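Local coordinates for nitrogen regulatory protein P-II (Thiomonas intermedia, PDB 5D4N) that binds adenine nucleotides and bicarbonate as a carboxysome-associated, PII-like trimeric signalling protein, and probably regulates partner proteins in response to them, at residues E13-G18 and S90-V95; T37-L42 and L63-A68; Y7-L12 and I98-P103. All coordinates share one frame; numbering follows the deposited sequence. Where two conformers were deposited one is given.

Contact 1: residues E13-G18 and S90-V95; sequences EIILEG and SGVVFV. With ADP (adenosine-5'-diphosphate), chain D; ACT (acetate ion), chain G.
I15 and F94 meet because the first torsions set CG1 of I15 and CG of F94 anti to the carbonyl carbon (chi1 -59° and -56°): CD1 of I15 then comes obliquely to CE2 of F94, 3.8 Å away. Between their strands I15 pairs with V92 and lies alongside it, CB of I15 against CG2 of V92 at 3.9 Å, so the residues I15, V92 and F94 make one continuous apolar surface. ADP lies along it, the ribose by I15 CG2 and the adenine by V92 and F94. V92 CG1 touches C8 of the base at 3.6 Å, and C2 of the base meets CZ of F94 at the edge of the ring, near its plane. At another point of the rim, also near the plane, E13 OE1 approaches CD2, its carboxylate plane 59° from the ring; that oxygen is held in a salt bridge by K11 of the second subunit.

Strands 7-17 and 92-100 run antiparallel here, the first and last strands of the ferredoxin-like PII fold. Four backbone bonds join E13 with F94 and I15 with V92, the straightest being I15 N to V92 O. On the opposite face I14 and V93 touch by their CG2 methyls, against helix 72-88. G91 N donates to O1A of the ADP alpha-phosphate (2.9 Å), while one water links E17 N and OE1 to S90 O, and a second joins E17 OE1 to S90 N.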
loop_
_atom_site.group_PDB
_atom_site.type_symbol
_atom_site.label_atom_id
_atom_site.label_comp_id
_atom_site.label_asym_id
_atom_site.label_seq_id
_atom_site.Cartn_x
_atom_site.Cartn_y
_atom_site.Cartn_z
ATOM N N GLU A 13 6.870 -0.387 -3.527
ATOM C CA GLU A 13 6.672 -0.771 -2.127
ATOM C C GLU A 13 7.878 -1.675 -1.841
ATOM O O GLU A 13 8.035 -2.705 -2.507
ATOM C CB GLU A 13 5.381 -1.570 -1.901
ATOM C CG GLU A 13 4.187 -0.626 -1.993
ATOM C CD GLU A 13 2.829 -1.278 -1.797
ATOM O OE1 GLU A 13 2.741 -2.525 -1.803
ATOM O OE2 GLU A 13 1.839 -0.524 -1.675
ATOM N N ILE A 14 8.778 -1.236 -0.951
ATOM C CA ILE A 14 10.031 -1.966 -0.672
ATOM C C ILE A 14 9.916 -2.468 0.750
ATOM O O ILE A 14 9.869 -1.653 1.671
ATOM C CB ILE A 14 11.219 -1.015 -0.814
ATOM C CG1 ILE A 14 11.257 -0.386 -2.221
ATOM C CG2 ILE A 14 12.541 -1.766 -0.481
ATOM C CD1 ILE A 14 12.094 0.952 -2.261
ATOM N N ILE A 15 9.834 -3.791 0.929
ATOM C CA ILE A 15 9.624 -4.359 2.267
ATOM C C ILE A 15 10.904 -5.014 2.694
ATOM O O ILE A 15 11.417 -5.871 1.989
ATOM C CB ILE A 15 8.429 -5.344 2.289
ATOM C CG1 ILE A 15 7.122 -4.611 1.826
ATOM C CG2 ILE A 15 8.301 -5.952 3.706
ATOM C CD1 ILE A 15 5.910 -5.545 1.463
ATOM N N LEU A 16 11.451 -4.570 3.821
ATOM C CA LEU A 16 12.741 -5.080 4.280
ATOM C C LEU A 16 12.911 -4.893 5.770
ATOM O O LEU A 16 12.124 -4.196 6.401
ATOM C CB LEU A 16 13.916 -4.432 3.480
ATOM C CG LEU A 16 14.328 -2.988 3.848
ATOM C CD1 LEU A 16 15.562 -2.580 3.029
ATOM C CD2 LEU A 16 13.220 -1.970 3.590
ATOM N N GLU A 17 13.937 -5.520 6.352
ATOM C CA GLU A 17 14.165 -5.362 7.787
ATOM C C GLU A 17 14.575 -3.935 8.093
ATOM O O GLU A 17 15.346 -3.328 7.343
ATOM C CB GLU A 17 15.257 -6.328 8.258
ATOM C CG GLU A 17 14.812 -7.783 8.174
ATOM C CD GLU A 17 16.007 -8.729 8.175
ATOM O OE1 GLU A 17 16.737 -8.757 7.159
ATOM O OE2 GLU A 17 16.266 -9.377 9.213
ATOM N N GLY A 18 14.061 -3.413 9.192
ATOM C CA GLY A 18 14.328 -2.028 9.575
ATOM C C GLY A 18 15.803 -1.697 9.733
ATOM O O GLY A 18 16.196 -0.536 9.575
ATOM N N SER A 90 16.484 -10.610 3.283
ATOM C CA SER A 90 15.041 -10.789 3.174
ATOM C C SER A 90 14.395 -9.563 2.617
ATOM O O SER A 90 14.883 -8.439 2.840
ATOM C CB SER A 90 14.449 -11.039 4.551
ATOM O OG SER A 90 14.918 -12.291 5.027
ATOM N N GLY A 91 13.278 -9.756 1.961
ATOM C CA GLY A 91 12.506 -8.607 1.495
ATOM C C GLY A 91 12.058 -8.706 0.072
ATOM O O GLY A 91 12.453 -9.614 -0.664
ATOM N N VAL A 92 11.190 -7.775 -0.320
ATOM C CA VAL A 92 10.591 -7.783 -1.663
ATOM C C VAL A 92 10.368 -6.365 -2.151
ATOM O O VAL A 92 10.290 -5.431 -1.352
ATOM C CB VAL A 92 9.236 -8.544 -1.651
ATOM C CG1 VAL A 92 9.401 -10.052 -1.375
ATOM C CG2 VAL A 92 8.271 -7.915 -0.641
ATOM N N VAL A 93 10.265 -6.218 -3.477
ATOM C CA VAL A 93 9.917 -4.936 -4.096
ATOM C C VAL A 93 8.750 -5.143 -5.037
ATOM O O VAL A 93 8.814 -5.999 -5.953
ATOM C CB VAL A 93 11.081 -4.217 -4.815
ATOM C CG1 VAL A 93 10.605 -2.872 -5.389
ATOM C CG2 VAL A 93 12.256 -3.994 -3.870
ATOM N N PHE A 94 7.674 -4.350 -4.831
ATOM C CA PHE A 94 6.506 -4.412 -5.702
ATOM C C PHE A 94 6.450 -3.126 -6.494
ATOM O O PHE A 94 6.445 -2.041 -5.893
ATOM C CB PHE A 94 5.232 -4.572 -4.889
ATOM C CG PHE A 94 5.184 -5.763 -3.960
ATOM C CD1 PHE A 94 5.750 -6.984 -4.332
ATOM C CD2 PHE A 94 4.591 -5.660 -2.703
ATOM C CE1 PHE A 94 5.713 -8.093 -3.460
ATOM C CE2 PHE A 94 4.536 -6.761 -1.855
ATOM C CZ PHE A 94 5.077 -7.972 -2.238
ATOM N N VAL A 95 6.378 -3.239 -7.811
ATOM C CA VAL A 95 6.294 -2.030 -8.681
ATOM C C VAL A 95 4.853 -1.845 -9.111
ATOM O O VAL A 95 4.254 -2.779 -9.646
ATOM C CB VAL A 95 7.205 -2.139 -9.936
ATOM C CG1 VAL A 95 7.179 -0.806 -10.721
ATOM C CG2 VAL A 95 8.648 -2.533 -9.541
HETATM P PB ADP D . 12.920 -14.884 4.716
HETATM O O1B ADP D . 13.299 -15.810 3.694
HETATM O O2B ADP D . 14.144 -14.391 5.435
HETATM O O3B ADP D . 12.017 -15.555 5.727
HETATM P PA ADP D . 11.512 -13.251 2.620
HETATM O O1A ADP D . 12.457 -12.490 1.760
HETATM O O2A ADP D . 10.934 -14.463 1.855
HETATM O O3A ADP D . 12.166 -13.646 4.029
HETATM O "O5'" ADP D . 10.302 -12.296 3.012
HETATM C "C5'" ADP D . 10.555 -11.171 3.869
HETATM C "C4'" ADP D . 9.285 -10.379 4.042
HETATM O "O4'" ADP D . 8.834 -9.909 2.756
HETATM C "C3'" ADP D . 8.111 -11.192 4.568
HETATM O "O3'" ADP D . 8.162 -11.353 5.984
HETATM C "C2'" ADP D . 6.933 -10.327 4.122
HETATM O "O2'" ADP D . 6.829 -9.202 4.972
HETATM C "C1'" ADP D . 7.410 -9.846 2.747
HETATM N N9 ADP D . 6.906 -10.693 1.669
HETATM C C8 ADP D . 7.496 -11.809 1.131
HETATM N N7 ADP D . 6.748 -12.440 0.258
HETATM C C5 ADP D . 5.589 -11.681 0.208
HETATM C C6 ADP D . 4.412 -11.794 -0.563
HETATM N N6 ADP D . 4.170 -12.817 -1.400
HETATM N N1 ADP D . 3.481 -10.820 -0.432
HETATM C C2 ADP D . 3.701 -9.827 0.438
HETATM N N3 ADP D . 4.754 -9.636 1.240
HETATM C C4 ADP D . 5.675 -10.596 1.064
HETATM C C ACT G . 10.917 -8.897 -6.344
HETATM O O ACT G . 11.255 -9.922 -7.033
HETATM O OXT ACT G . 10.782 -8.799 -5.056
HETATM C CH3 ACT G . 10.618 -7.604 -7.140
HETATM O O HOH W 1 15.954 -7.117 5.033
HETATM O O HOH W 2 17.844 -10.816 5.814
#

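Contact 2: residues T37-L42 and L63-A68; sequences TIVGNL and LIMIIA. With AMP (adenosine monophosphate), chain F.
L42 and M65 meet where the leucine side chain turns back over the neighbouring strand, and its path can be followed atom by atom. CB of L42 sits 3.9 Å from CB of L63 and also faces the L63 carbonyl oxygen. CG, set anti to the carbonyl carbon of its own residue (chi1 -62°), still lies near that oxygen. From there CD1 reaches across the backbone of I64 and M65, touching M65 N and ending 3.6 Å from M65 CB. The leucine is thus spread along the strand, while L42 N donates to L63 O from a position tilted 32° out of the carbonyl plane, and a water joins L42 O to L63 N.

On the same face M65 stretches out and then bends at its third torsion (64°), which carries CE to CG2 of V39 at 3.8 Å. That valine methyl also receives CD1 of I67, so one branch of V39 packs against two residues of the facing strand. Strands 36-46 and 63-70 are antiparallel neighbours in the central sheet of the ferredoxin-like PII fold. The V39, M65 and L42 side chains pack on the second subunit, V39 on its own counterpart and also on L42 of the third subunit, into which the sheet runs on at T37 and I38. I38, I64 and I66 line the other face, toward helix 21-31; the I38 and I64 side chains cross at a slant, CG2 against CB, and CG1 of I38 lies beside CG1 of I66.

T37 pairs with I67 through two backbone bonds, the one from I67 N to T37 O being nearly straight. T37 OG1 is gripped twice by AMP: it donates to N3 of the base at 2.9 Å and accepts from the ribose O2' at 2.7 Å.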
loop_
_atom_site.group_PDB
_atom_site.type_symbol
_atom_site.label_atom_id
_atom_site.label_comp_id
_atom_site.label_asym_id
_atom_site.label_seq_id
_atom_site.Cartn_x
_atom_site.Cartn_y
_atom_site.Cartn_z
ATOM N N THR A 37 7.719 7.421 1.885
ATOM C CA THR A 37 6.942 7.267 3.108
ATOM C C THR A 37 7.251 5.906 3.704
ATOM O O THR A 37 7.328 4.947 2.959
ATOM C CB THR A 37 5.446 7.383 2.757
ATOM O OG1 THR A 37 5.206 8.709 2.250
ATOM C CG2 THR A 37 4.551 7.150 3.982
ATOM N N ILE A 38 7.437 5.827 5.015
ATOM C CA ILE A 38 7.817 4.560 5.652
ATOM C C ILE A 38 6.735 4.114 6.605
ATOM O O ILE A 38 6.310 4.877 7.486
ATOM C CB ILE A 38 9.182 4.690 6.358
ATOM C CG1 ILE A 38 10.277 5.214 5.377
ATOM C CG2 ILE A 38 9.582 3.312 6.953
ATOM C CD1 ILE A 38 11.652 5.355 5.941
ATOM N N VAL A 39 6.239 2.887 6.377
ATOM C CA VAL A 39 5.236 2.243 7.228
ATOM C C VAL A 39 6.071 1.342 8.138
ATOM O O VAL A 39 6.755 0.432 7.669
ATOM C CB VAL A 39 4.226 1.417 6.401
ATOM C CG1 VAL A 39 3.134 0.857 7.311
ATOM C CG2 VAL A 39 3.610 2.262 5.264
ATOM N N GLY A 40 6.008 1.592 9.434
ATOM C CA GLY A 40 6.854 0.842 10.346
ATOM C C GLY A 40 6.147 -0.273 11.070
ATOM O O GLY A 40 4.931 -0.446 10.931
ATOM N N ASN A 41 6.949 -1.029 11.888
ATOM C CA ASN A 41 6.488 -2.095 12.779
ATOM C C ASN A 41 5.566 -3.099 12.065
ATOM O O ASN A 41 4.455 -3.380 12.497
ATOM C CB ASN A 41 5.810 -1.482 14.032
ATOM C CG ASN A 41 5.587 -2.466 15.164
ATOM O OD1 ASN A 41 6.519 -3.121 15.647
ATOM N ND2 ASN A 41 4.341 -2.589 15.612
ATOM N N LEU A 42 6.027 -3.621 10.958
ATOM C CA LEU A 42 5.221 -4.591 10.221
ATOM C C LEU A 42 5.486 -5.981 10.715
ATOM O O LEU A 42 6.469 -6.218 11.430
ATOM C CB LEU A 42 5.618 -4.518 8.765
ATOM C CG LEU A 42 5.362 -3.172 8.104
ATOM C CD1 LEU A 42 5.779 -3.252 6.666
ATOM C CD2 LEU A 42 3.865 -2.787 8.209
ATOM N N LEU A 63 10.311 -5.164 10.582
ATOM C CA LEU A 63 10.114 -4.972 9.141
ATOM C C LEU A 63 9.494 -3.621 8.895
ATOM O O LEU A 63 8.687 -3.141 9.696
ATOM C CB LEU A 63 9.161 -6.008 8.504
ATOM C CG LEU A 63 9.650 -7.415 8.259
ATOM C CD1 LEU A 63 8.494 -8.251 7.725
ATOM C CD2 LEU A 63 10.797 -7.464 7.256
ATOM N N ILE A 64 9.869 -3.007 7.780
ATOM C CA ILE A 64 9.279 -1.738 7.364
ATOM C C ILE A 64 8.897 -1.841 5.895
ATOM O O ILE A 64 9.391 -2.720 5.173
ATOM C CB ILE A 64 10.250 -0.525 7.578
ATOM C CG1 ILE A 64 11.548 -0.688 6.712
ATOM C CG2 ILE A 64 10.567 -0.311 9.043
ATOM C CD1 ILE A 64 12.453 0.531 6.695
ATOM N N MET A 65 8.028 -0.936 5.448
ATOM C CA MET A 65 7.697 -0.836 4.037
ATOM C C MET A 65 7.963 0.581 3.626
ATOM O O MET A 65 7.393 1.518 4.214
ATOM C CB MET A 65 6.226 -1.197 3.746
ATOM C CG MET A 65 5.896 -1.026 2.287
ATOM S SD MET A 65 4.257 -1.673 1.834
ATOM C CE MET A 65 3.167 -0.568 2.803
ATOM N N ILE A 66 8.843 0.750 2.638
ATOM C CA ILE A 66 9.152 2.089 2.133
ATOM C C ILE A 66 8.325 2.246 0.867
ATOM O O ILE A 66 8.433 1.413 -0.050
ATOM C CB ILE A 66 10.661 2.226 1.829
ATOM C CG1 ILE A 66 11.474 2.011 3.109
ATOM C CG2 ILE A 66 10.913 3.626 1.223
ATOM C CD1 ILE A 66 13.025 1.884 2.856
ATOM N N ILE A 67 7.505 3.309 0.812
ATOM C CA ILE A 67 6.658 3.575 -0.340
ATOM C C ILE A 67 7.338 4.718 -1.061
ATOM O O ILE A 67 7.550 5.783 -0.466
ATOM C CB ILE A 67 5.230 4.009 0.109
ATOM C CG1 ILE A 67 4.529 2.897 0.900
ATOM C CG2 ILE A 67 4.400 4.445 -1.112
ATOM C CD1 ILE A 67 3.251 3.432 1.632
ATOM N N ALA A 68 7.660 4.520 -2.339
ATOM C CA ALA A 68 8.349 5.558 -3.064
ATOM C C ALA A 68 7.769 5.760 -4.441
ATOM O O ALA A 68 7.866 4.856 -5.273
ATOM C CB ALA A 68 9.842 5.219 -3.153
HETATM P P AMP F . 6.034 17.021 0.645
HETATM O O1P AMP F . 7.114 17.038 -0.429
HETATM O O2P AMP F . 6.437 17.948 1.776
HETATM O O3P AMP F . 4.656 17.256 0.131
HETATM O "O5'" AMP F . 6.096 15.556 1.315
HETATM C "C5'" AMP F . 5.233 15.253 2.435
HETATM C "C4'" AMP F . 5.212 13.758 2.632
HETATM O "O4'" AMP F . 4.620 13.126 1.486
HETATM C "C3'" AMP F . 6.591 13.115 2.740
HETATM O "O3'" AMP F . 7.158 13.280 4.033
HETATM C "C2'" AMP F . 6.257 11.657 2.402
HETATM O "O2'" AMP F . 5.670 11.039 3.542
HETATM C "C1'" AMP F . 5.207 11.845 1.286
HETATM N N9 AMP F . 5.805 11.835 -0.046
HETATM C C8 AMP F . 6.275 12.906 -0.767
HETATM N N7 AMP F . 6.832 12.578 -1.907
HETATM C C5 AMP F . 6.746 11.194 -1.925
HETATM C C6 AMP F . 7.168 10.229 -2.861
HETATM N N6 AMP F . 7.803 10.540 -4.006
HETATM N N1 AMP F . 6.897 8.929 -2.586
HETATM C C2 AMP F . 6.265 8.620 -1.444
HETATM N N3 AMP F . 5.854 9.441 -0.468
HETATM C C4 AMP F . 6.107 10.725 -0.786
HETATM O O HOH W 3 8.913 -7.215 11.665
#

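Contact 3: residues Y7-L12 and I98-P103; sequences YPLKKL and IQVGRP. With ACT (acetate ion), chain E.
Y7 N donates to V100 O at 2.8 Å, the shortest bond between the two segments, and V100 N returns one to Y7 O. V100 O has a second neighbour in the tyrosine ring, since it lies at the ring's edge, near its plane. Over one face of that ring comes P103: its CG stands 3.5 Å from the ring centroid, 19° off the normal, a CH-pi contact offset toward the rim. The chain turns after V100, and P103 comes to lie over the ring.

These residues close the outer end of the antiparallel pairing between strands 7-17 and 92-100 of the ferredoxin-like PII sheet; 92-100 is an outermost strand within the chain, though Q99 bonds by its backbone to the third subunit. Farther in, L9 and I98 bond to each other through both backbone groups, each donor tilted about 35° from the carbonyl plane. I98 holds CG1 between its backbone N and carbonyl carbon (chi1 60°), which sets CG1 against L9 O and CB, while CG2 and CD1 both meet K11 CB, CG2 at 3.8 Å.

At the turn an acetate, probably from the crystallisation liquor, accepts from G101 N at 2.9 Å and, by its other oxygen, from R102 NE.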
loop_
_atom_site.group_PDB
_atom_site.type_symbol
_atom_site.label_atom_id
_atom_site.label_comp_id
_atom_site.label_asym_id
_atom_site.label_seq_id
_atom_site.Cartn_x
_atom_site.Cartn_y
_atom_site.Cartn_z
ATOM N N TYR A 7 -1.065 12.259 -14.502
ATOM C CA TYR A 7 0.120 11.851 -15.230
ATOM C C TYR A 7 0.607 10.514 -14.703
ATOM O O TYR A 7 0.508 10.261 -13.499
ATOM C CB TYR A 7 1.211 12.888 -14.998
ATOM C CG TYR A 7 0.841 14.264 -15.501
ATOM C CD1 TYR A 7 0.107 15.146 -14.706
ATOM C CD2 TYR A 7 1.283 14.711 -16.737
ATOM C CE1 TYR A 7 -0.171 16.444 -15.131
ATOM C CE2 TYR A 7 1.030 16.011 -17.164
ATOM C CZ TYR A 7 0.289 16.869 -16.366
ATOM O OH TYR A 7 0.018 18.144 -16.809
ATOM N N PRO A 8 1.160 9.641 -15.555
ATOM C CA PRO A 8 1.611 8.329 -15.052
ATOM C C PRO A 8 2.914 8.400 -14.275
ATOM O O PRO A 8 3.824 9.198 -14.570
ATOM C CB PRO A 8 1.791 7.513 -16.329
ATOM C CG PRO A 8 2.123 8.534 -17.368
ATOM C CD PRO A 8 1.345 9.763 -17.020
ATOM N N LEU A 9 3.024 7.535 -13.277
ATOM C CA LEU A 9 4.260 7.428 -12.503
ATOM C C LEU A 9 4.319 5.988 -12.008
ATOM O O LEU A 9 3.355 5.245 -12.191
ATOM C CB LEU A 9 4.231 8.374 -11.288
ATOM C CG LEU A 9 5.516 9.114 -10.906
ATOM C CD1 LEU A 9 5.897 10.235 -11.862
ATOM C CD2 LEU A 9 5.407 9.664 -9.500
ATOM N N LYS A 10 5.422 5.600 -11.375
ATOM C CA LYS A 10 5.519 4.257 -10.785
ATOM C C LYS A 10 5.555 4.423 -9.275
ATOM O O LYS A 10 5.921 5.505 -8.783
ATOM C CB LYS A 10 6.807 3.574 -11.275
ATOM C CG LYS A 10 6.843 3.346 -12.807
ATOM C CD LYS A 10 5.886 2.249 -13.260
ATOM C CE LYS A 10 5.936 2.143 -14.780
ATOM N NZ LYS A 10 5.158 1.005 -15.295
ATOM N N LYS A 11 5.121 3.404 -8.526
ATOM C CA LYS A 11 5.201 3.476 -7.070
ATOM C C LYS A 11 5.795 2.175 -6.592
ATOM O O LYS A 11 5.263 1.095 -6.878
ATOM C CB LYS A 11 3.833 3.683 -6.427
ATOM C CG LYS A 11 3.921 4.107 -4.943
ATOM C CD LYS A 11 2.628 3.826 -4.191
ATOM C CE LYS A 11 2.426 2.369 -3.871
ATOM N NZ LYS A 11 1.157 2.190 -3.080
ATOM N N LEU A 12 6.916 2.282 -5.894
ATOM C CA LEU A 12 7.532 1.083 -5.319
ATOM C C LEU A 12 7.047 0.881 -3.906
ATOM O O LEU A 12 6.883 1.838 -3.151
ATOM C CB LEU A 12 9.061 1.260 -5.246
ATOM C CG LEU A 12 9.788 1.586 -6.562
ATOM C CD1 LEU A 12 11.301 1.607 -6.334
ATOM C CD2 LEU A 12 9.438 0.618 -7.633
ATOM N N ILE A 98 0.857 4.106 -11.046
ATOM C CA ILE A 98 -0.058 5.045 -10.410
ATOM C C ILE A 98 -0.192 6.273 -11.286
ATOM O O ILE A 98 0.524 6.422 -12.280
ATOM C CB ILE A 98 0.410 5.461 -8.975
ATOM C CG1 ILE A 98 1.806 6.136 -9.029
ATOM C CG2 ILE A 98 0.422 4.241 -7.998
ATOM C CD1 ILE A 98 2.197 7.014 -7.778
ATOM N N GLN A 99 -1.073 7.177 -10.868
ATOM C CA GLN A 99 -1.235 8.470 -11.516
ATOM C C GLN A 99 -1.094 9.532 -10.445
ATOM O O GLN A 99 -1.479 9.324 -9.282
ATOM C CB GLN A 99 -2.607 8.588 -12.180
ATOM C CG GLN A 99 -2.793 7.672 -13.369
ATOM C CD GLN A 99 -4.199 7.847 -13.891
ATOM O OE1 GLN A 99 -5.174 7.300 -13.352
ATOM N NE2 GLN A 99 -4.342 8.666 -14.917
ATOM N N VAL A 100 -0.527 10.678 -10.837
ATOM C CA VAL A 100 -0.339 11.793 -9.921
ATOM C C VAL A 100 -0.782 13.063 -10.624
ATOM O O VAL A 100 -0.803 13.131 -11.859
ATOM C CB VAL A 100 1.139 11.937 -9.437
ATOM C CG1 VAL A 100 1.585 10.694 -8.629
ATOM C CG2 VAL A 100 2.102 12.168 -10.617
ATOM N N GLY A 101 -1.033 14.090 -9.836
ATOM C CA GLY A 101 -1.392 15.372 -10.440
ATOM C C GLY A 101 -0.215 16.289 -10.704
ATOM O O GLY A 101 -0.342 17.209 -11.523
ATOM N N ARG A 102 0.918 16.107 -9.970
ATOM C CA ARG A 102 2.029 17.044 -10.065
ATOM C C ARG A 102 3.366 16.357 -10.376
ATOM O O ARG A 102 4.170 16.112 -9.471
ATOM C CB ARG A 102 2.108 17.870 -8.769
ATOM C CG ARG A 102 0.821 18.647 -8.498
ATOM C CD ARG A 102 0.787 19.173 -7.094
ATOM N NE ARG A 102 0.672 18.074 -6.130
ATOM C CZ ARG A 102 0.629 18.261 -4.818
ATOM N NH1 ARG A 102 0.697 19.495 -4.310
ATOM N NH2 ARG A 102 0.563 17.221 -3.997
ATOM N N PRO A 103 3.613 16.036 -11.664
ATOM C CA PRO A 103 4.882 15.362 -12.019
ATOM C C PRO A 103 6.127 16.051 -11.485
ATOM O O PRO A 103 7.044 15.363 -11.021
ATOM C CB PRO A 103 4.889 15.341 -13.548
ATOM C CG PRO A 103 3.513 15.610 -13.960
ATOM C CD PRO A 103 2.753 16.262 -12.843
HETATM C C ACT E . -0.028 14.552 -6.648
HETATM O O ACT E . -0.529 13.476 -7.076
HETATM O OXT ACT E . 0.341 15.548 -7.280
HETATM C CH3 ACT E . 0.177 14.616 -5.233
#

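How the contacts relate
Contacts 1 and 3 are two parts of one strand pair, 7-17 with 92-100, their centres about 20 Å apart, whereas contact 2 ties strand 63-70 to its other neighbour, 36-46. Strand 63-70 joins them all: I14 O and I66 N, 2.8 Å apart, probably bond contact 1 to contact 2, and A68 O and L12 N, likewise 2.8 Å apart, do so for contacts 2 and 3. Contact 1 holds five residues of an ADP pocket that L63 of contact 2 also touches and T37, A69 and K105 of the second subunit complete. Contact 2 supplies T37 to the AMP site, completed by S47 and G91 of the third subunit; thus equivalent sites at subunit interfaces draw on both contacts.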